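PDB 4L7T: NanU sialic acid binding protein from Bacteroides fragilis, which binds sialic acid with high affinity as a SusD-family protein, probably at the outer membrane together with the transporter NanO. Local coordinates for residues C391-A396 with L457-R462; E397-L402 with T407-Q412. One frame throughout, in Å; residues are numbered along the deposited sequence. Where two conformers were deposited one is given.

Interaction 1 (C391-A396 with L457-R462); sequences CLLLLA and LKERMR. With EDO (1,2-ethanediol), chain D.
Arg460 NH1, buried between two helices, is held by a salt bridge to Asp390 OD1 and packs against two leucines, lying 3.8 Å from Leu393 CB and 3.7 Å from Leu394 CD2. The segments 391-396 and 457-462 form an antiparallel helix pair in the alpha-helical scaffold of the SusD fold; their axes approach to 10.5 Å and run at 166°. No hydrogen bond joins the two segments; the contact is made by side chains. Leu394 CD2 lies over one face of the Arg460 guanidinium, whereas Leu393 CB sits at its edge, near the plane. The arginine chain bends at chi3 (63°), which carries its head toward Leu394, while CG packs on Leu393, 3.8 Å from Leu393 CD1. NE of the same guanidinium is paired with Asp473 of helix 470-477, and two acidic residues thus fix the rotation of a buried cation and probably balance its charge. A 1,2-ethanediol, probably from the crystallisation liquor, is modelled beside Arg460 and Met461 in a doubtful position, with Asp473 OD2 and the backbone carbonyl of Met461 as its apparent hydrogen-bond partners. The Leu393 side chain crosses that of Glu459 at about a right angle. While the carboxylate of Glu459 turns away to bridge Arg414 and Arg339, both Leu393 methyls touch its methylene, with Leu393 CD2 3.9 Å from Glu459 CG.

Interaction 2 (E397-L402 with T407-Q412); sequences EAKALL and TAEINQ
Lys399 leaves its helix with CG beside the backbone N (chi1 -76°) and then runs fully extended, while Glu409 starts the same way but folds at chi2 (72°), turning its carboxylate to meet the lysine's end. The two side chains cross at about a right angle. Lys399 NZ donates a hydrogen bond to Glu409 OE2, 2.9 Å away, and the pair forms a salt bridge. The ammonium comes to the syn side of OE2 but stands 28° out of the carboxylate plane. Glu409 OE1 is more distant from Lys399 NZ, at 3.6 Å, and lies equally far from Lys399 CD, so the lysine's CD also touches the acid as the chains cross. This ion pair ties together the two arms of an antiparallel helical hairpin, in which helix 388-401 passes through a short loop into helix 407-418 within the SusD-family region. Near that loop, Asp405 OD1 is hydrogen-bonded to Thr407 OG1 at the start of the second helix. Glu409 is buried and also packs on Leu395 and Ala396 of the first helix, whereas Lys399 is partly exposed. Ile410, one residue on, touches Ala396 and, on helix 452-463, Ile456.

Helix 388-401 is common to both contacts: interaction 1 uses its middle and interaction 2 its C-terminal end, and their centres lie 8 Å apart on one side of the chain's centre. Along the sequence come 391-396, 397-402, 407-412 and finally 457-462, so the short hairpin of interaction 2 falls within the longer connection spanned by interaction 1. The contacts touch directly, with Leu392 O 3.2 Å from Glu409 CB and Leu392 CD1 3.6 Å from Gln412 CD. Helix 388-401 is thereby joined to helix 452-463 in the buried interior and to helix 407-418 nearer the surface, linking three helices of the SusD-family region.

Interaction 1 (C391-A396 with L457-R462)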
loop_
_atom_site.group_PDB
_atom_site.type_symbol
_atom_site.label_atom_id
_atom_site.label_comp_id
_atom_site.label_asym_id
_atom_site.label_seq_id
_atom_site.Cartn_x
_atom_site.Cartn_y
_atom_site.Cartn_z
ATOM N N CYS A 391 -0.305 9.305 -7.869
ATOM C CA CYS A 391 -1.235 10.143 -8.614
ATOM C C CYS A 391 -0.821 10.183 -10.107
ATOM O O CYS A 391 -1.674 9.973 -10.983
ATOM C CB CYS A 391 -1.194 11.588 -8.032
ATOM S SG CYS A 391 -2.279 12.724 -8.897
ATOM N N LEU A 392 0.481 10.465 -10.348
ATOM C CA LEU A 392 0.965 10.614 -11.708
ATOM C C LEU A 392 0.787 9.297 -12.502
ATOM O O LEU A 392 0.388 9.379 -13.705
ATOM C CB LEU A 392 2.422 11.056 -11.763
ATOM C CG LEU A 392 2.666 12.495 -11.200
ATOM C CD1 LEU A 392 4.183 12.761 -11.133
ATOM C CD2 LEU A 392 1.868 13.582 -12.019
ATOM N N LEU A 393 1.090 8.147 -11.906
ATOM C CA LEU A 393 1.033 6.881 -12.617
ATOM C C LEU A 393 -0.409 6.399 -12.774
ATOM O O LEU A 393 -0.725 5.767 -13.833
ATOM C CB LEU A 393 1.970 5.818 -11.985
ATOM C CG LEU A 393 3.417 6.210 -12.136
ATOM C CD1 LEU A 393 4.283 5.182 -11.454
ATOM C CD2 LEU A 393 3.878 6.377 -13.626
ATOM N N LEU A 394 -1.290 6.675 -11.793
ATOM C CA LEU A 394 -2.687 6.435 -12.050
ATOM C C LEU A 394 -3.213 7.277 -13.180
ATOM O O LEU A 394 -4.085 6.804 -13.897
ATOM C CB LEU A 394 -3.540 6.668 -10.769
ATOM C CG LEU A 394 -3.337 5.660 -9.607
ATOM C CD1 LEU A 394 -4.028 6.159 -8.322
ATOM C CD2 LEU A 394 -3.746 4.186 -9.920
ATOM N N LEU A 395 -2.832 8.555 -13.238
ATOM C CA LEU A 395 -3.295 9.430 -14.309
ATOM C C LEU A 395 -2.819 8.926 -15.687
ATOM O O LEU A 395 -3.661 8.856 -16.613
ATOM C CB LEU A 395 -2.883 10.853 -14.012
ATOM C CG LEU A 395 -3.258 11.877 -15.083
ATOM C CD1 LEU A 395 -4.800 11.898 -15.284
ATOM C CD2 LEU A 395 -2.767 13.219 -14.536
ATOM N N ALA A 396 -1.552 8.458 -15.755
ATOM C CA ALA A 396 -0.997 7.779 -16.945
ATOM C C ALA A 396 -1.900 6.592 -17.303
ATOM O O ALA A 396 -2.220 6.382 -18.478
ATOM C CB ALA A 396 0.441 7.293 -16.658
ATOM N N LEU A 457 2.619 -0.683 -15.844
ATOM C CA LEU A 457 2.859 -1.746 -14.815
ATOM C C LEU A 457 4.325 -1.768 -14.358
ATOM O O LEU A 457 4.667 -1.913 -13.181
ATOM C CB LEU A 457 2.463 -3.181 -15.308
ATOM C CG LEU A 457 1.022 -3.536 -15.364
ATOM C CD1 LEU A 457 0.868 -4.910 -16.000
ATOM C CD2 LEU A 457 0.500 -3.579 -13.892
ATOM N N LYS A 458 5.229 -1.692 -15.341
ATOM C CA LYS A 458 6.658 -1.718 -15.105
ATOM C C LYS A 458 7.052 -0.522 -14.234
ATOM O O LYS A 458 7.814 -0.678 -13.293
ATOM C CB LYS A 458 7.420 -1.733 -16.477
ATOM C CG LYS A 458 8.902 -1.499 -16.220
ATOM C CD LYS A 458 9.693 -1.666 -17.606
ATOM C CE LYS A 458 9.460 -0.443 -18.529
ATOM N NZ LYS A 458 9.847 -0.829 -19.901
ATOM N N GLU A 459 6.509 0.659 -14.537
ATOM C CA GLU A 459 6.909 1.845 -13.819
ATOM C C GLU A 459 6.400 1.741 -12.354
ATOM O O GLU A 459 7.111 2.122 -11.413
ATOM C CB GLU A 459 6.330 3.110 -14.446
ATOM C CG GLU A 459 7.156 4.372 -13.936
ATOM C CD GLU A 459 8.613 4.315 -14.324
ATOM O OE1 GLU A 459 8.911 3.761 -15.451
ATOM O OE2 GLU A 459 9.464 4.857 -13.629
ATOM N N ARG A 460 5.213 1.187 -12.183
ATOM C CA ARG A 460 4.655 1.000 -10.817
ATOM C C ARG A 460 5.427 -0.043 -10.047
ATOM O O ARG A 460 5.526 0.065 -8.848
ATOM C CB ARG A 460 3.164 0.690 -10.923
ATOM C CG ARG A 460 2.309 1.889 -11.432
ATOM C CD ARG A 460 0.782 1.630 -11.353
ATOM N NE ARG A 460 0.266 1.422 -9.975
ATOM C CZ ARG A 460 -0.099 2.421 -9.147
ATOM N NH1 ARG A 460 -0.055 3.683 -9.558
ATOM N NH2 ARG A 460 -0.627 2.178 -7.921
ATOM N N MET A 461 5.950 -1.054 -10.738
ATOM C CA MET A 461 6.726 -2.066 -10.033
ATOM C C MET A 461 8.050 -1.475 -9.528
ATOM O O MET A 461 8.473 -1.773 -8.403
ATOM C CB MET A 461 7.013 -3.278 -10.901
ATOM C CG MET A 461 7.458 -4.393 -10.046
ATOM S SD MET A 461 7.894 -5.718 -11.173
ATOM C CE MET A 461 7.819 -7.165 -10.184
ATOM N N ARG A 462 8.637 -0.567 -10.298
ATOM C CA ARG A 462 9.929 0.025 -9.946
ATOM C C ARG A 462 9.691 1.060 -8.851
ATOM O O ARG A 462 10.523 1.234 -7.973
ATOM C CB ARG A 462 10.544 0.706 -11.156
ATOM C CG ARG A 462 10.935 -0.291 -12.214
ATOM C CD ARG A 462 11.562 0.377 -13.427
ATOM N NE ARG A 462 12.207 -0.675 -14.258
ATOM C CZ ARG A 462 12.538 -0.562 -15.537
ATOM N NH1 ARG A 462 12.151 0.476 -16.283
ATOM N NH2 ARG A 462 13.180 -1.565 -16.164
HETATM C C1 EDO D . 5.182 -2.969 -6.817
HETATM O O1 EDO D . 6.649 -3.247 -6.977
HETATM C C2 EDO D . 4.237 -1.959 -7.524
HETATM O O2 EDO D . 3.187 -2.238 -8.549
#

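Interaction 2 (E397-L402 with T407-Q412)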
loop_
_atom_site.group_PDB
_atom_site.type_symbol
_atom_site.label_atom_id
_atom_site.label_comp_id
_atom_site.label_asym_id
_atom_site.label_seq_id
_atom_site.Cartn_x
_atom_site.Cartn_y
_atom_site.Cartn_z
ATOM N N GLU A 397 -2.291 5.789 -16.302
ATOM C CA GLU A 397 -3.087 4.604 -16.583
ATOM C C GLU A 397 -4.459 4.987 -17.070
ATOM O O GLU A 397 -4.987 4.377 -18.029
ATOM C CB GLU A 397 -3.201 3.808 -15.304
ATOM C CG GLU A 397 -3.810 2.394 -15.541
ATOM C CD GLU A 397 -3.391 1.383 -14.452
ATOM O OE1 GLU A 397 -3.007 1.777 -13.306
ATOM O OE2 GLU A 397 -3.391 0.170 -14.736
ATOM N N ALA A 398 -5.102 5.977 -16.428
ATOM C CA ALA A 398 -6.438 6.401 -16.912
ATOM C C ALA A 398 -6.308 6.894 -18.381
ATOM O O ALA A 398 -7.221 6.612 -19.229
ATOM C CB ALA A 398 -6.991 7.553 -16.045
ATOM N N LYS A 399 -5.263 7.640 -18.656
ATOM C CA LYS A 399 -5.004 8.173 -20.037
ATOM C C LYS A 399 -4.851 7.006 -21.030
ATOM O O LYS A 399 -5.508 6.948 -22.080
ATOM C CB LYS A 399 -3.798 9.103 -20.074
ATOM C CG LYS A 399 -4.168 10.498 -19.481
ATOM C CD LYS A 399 -3.006 11.477 -19.476
ATOM C CE LYS A 399 -3.553 12.821 -19.062
ATOM N NZ LYS A 399 -2.419 13.809 -19.256
ATOM N N ALA A 400 -4.043 6.034 -20.645
ATOM C CA ALA A 400 -3.808 4.852 -21.516
ATOM C C ALA A 400 -5.085 4.089 -21.758
ATOM O O ALA A 400 -5.369 3.703 -22.895
ATOM C CB ALA A 400 -2.817 3.959 -20.862
ATOM N N LEU A 401 -5.923 3.925 -20.740
ATOM C CA LEU A 401 -7.165 3.199 -20.914
ATOM C C LEU A 401 -8.176 3.932 -21.832
ATOM O O LEU A 401 -9.174 3.338 -22.289
ATOM C CB LEU A 401 -7.761 2.851 -19.503
ATOM C CG LEU A 401 -6.910 1.830 -18.770
ATOM C CD1 LEU A 401 -7.358 1.813 -17.264
ATOM C CD2 LEU A 401 -7.101 0.410 -19.406
ATOM N N LEU A 402 -8.002 5.251 -21.914
ATOM C CA LEU A 402 -8.841 6.118 -22.764
ATOM C C LEU A 402 -8.287 6.221 -24.144
ATOM O O LEU A 402 -8.886 6.923 -24.974
ATOM C CB LEU A 402 -8.884 7.539 -22.139
ATOM C CG LEU A 402 -9.853 7.544 -20.972
ATOM C CD1 LEU A 402 -9.619 8.858 -20.132
ATOM C CD2 LEU A 402 -11.304 7.549 -21.388
ATOM N N THR A 407 2.587 9.763 -21.931
ATOM C CA THR A 407 4.012 10.017 -21.934
ATOM C C THR A 407 4.472 11.015 -20.838
ATOM O O THR A 407 5.501 10.780 -20.187
ATOM C CB THR A 407 4.470 10.664 -23.265
ATOM O OG1 THR A 407 4.304 9.714 -24.297
ATOM C CG2 THR A 407 5.910 11.151 -23.241
ATOM N N ALA A 408 3.717 12.094 -20.669
ATOM C CA ALA A 408 4.261 13.162 -19.798
ATOM C C ALA A 408 4.331 12.645 -18.365
ATOM O O ALA A 408 5.309 12.878 -17.667
ATOM C CB ALA A 408 3.391 14.410 -19.847
ATOM N N GLU A 409 3.293 11.937 -17.918
ATOM C CA GLU A 409 3.306 11.489 -16.471
ATOM C C GLU A 409 4.370 10.422 -16.222
ATOM O O GLU A 409 5.120 10.412 -15.204
ATOM C CB GLU A 409 1.949 10.924 -16.095
ATOM C CG GLU A 409 0.726 11.939 -15.995
ATOM C CD GLU A 409 0.229 12.473 -17.331
ATOM O OE1 GLU A 409 0.455 11.859 -18.425
ATOM O OE2 GLU A 409 -0.403 13.530 -17.258
ATOM N N ILE A 410 4.482 9.496 -17.184
ATOM C CA ILE A 410 5.477 8.445 -17.037
ATOM C C ILE A 410 6.862 9.055 -16.974
ATOM O O ILE A 410 7.651 8.798 -16.069
ATOM C CB ILE A 410 5.437 7.402 -18.220
ATOM C CG1 ILE A 410 4.134 6.583 -18.219
ATOM C CG2 ILE A 410 6.626 6.449 -18.106
ATOM C CD1 ILE A 410 3.887 5.788 -19.554
ATOM N N ASN A 411 7.153 10.005 -17.878
ATOM C CA ASN A 411 8.487 10.580 -17.878
ATOM C C ASN A 411 8.740 11.564 -16.718
ATOM O O ASN A 411 9.861 11.747 -16.321
ATOM C CB ASN A 411 8.725 11.220 -19.262
ATOM C CG ASN A 411 9.038 10.137 -20.287
ATOM O OD1 ASN A 411 9.512 9.036 -19.900
ATOM N ND2 ASN A 411 8.755 10.414 -21.578
ATOM N N GLN A 412 7.690 12.122 -16.115
ATOM C CA GLN A 412 7.935 12.933 -14.904
ATOM C C GLN A 412 8.474 12.045 -13.759
ATOM O O GLN A 412 9.419 12.392 -13.015
ATOM C CB GLN A 412 6.631 13.603 -14.458
ATOM C CG GLN A 412 6.846 14.653 -13.339
ATOM C CD GLN A 412 5.567 15.531 -13.058
ATOM O OE1 GLN A 412 4.560 15.421 -13.734
ATOM N NE2 GLN A 412 5.672 16.408 -12.055
#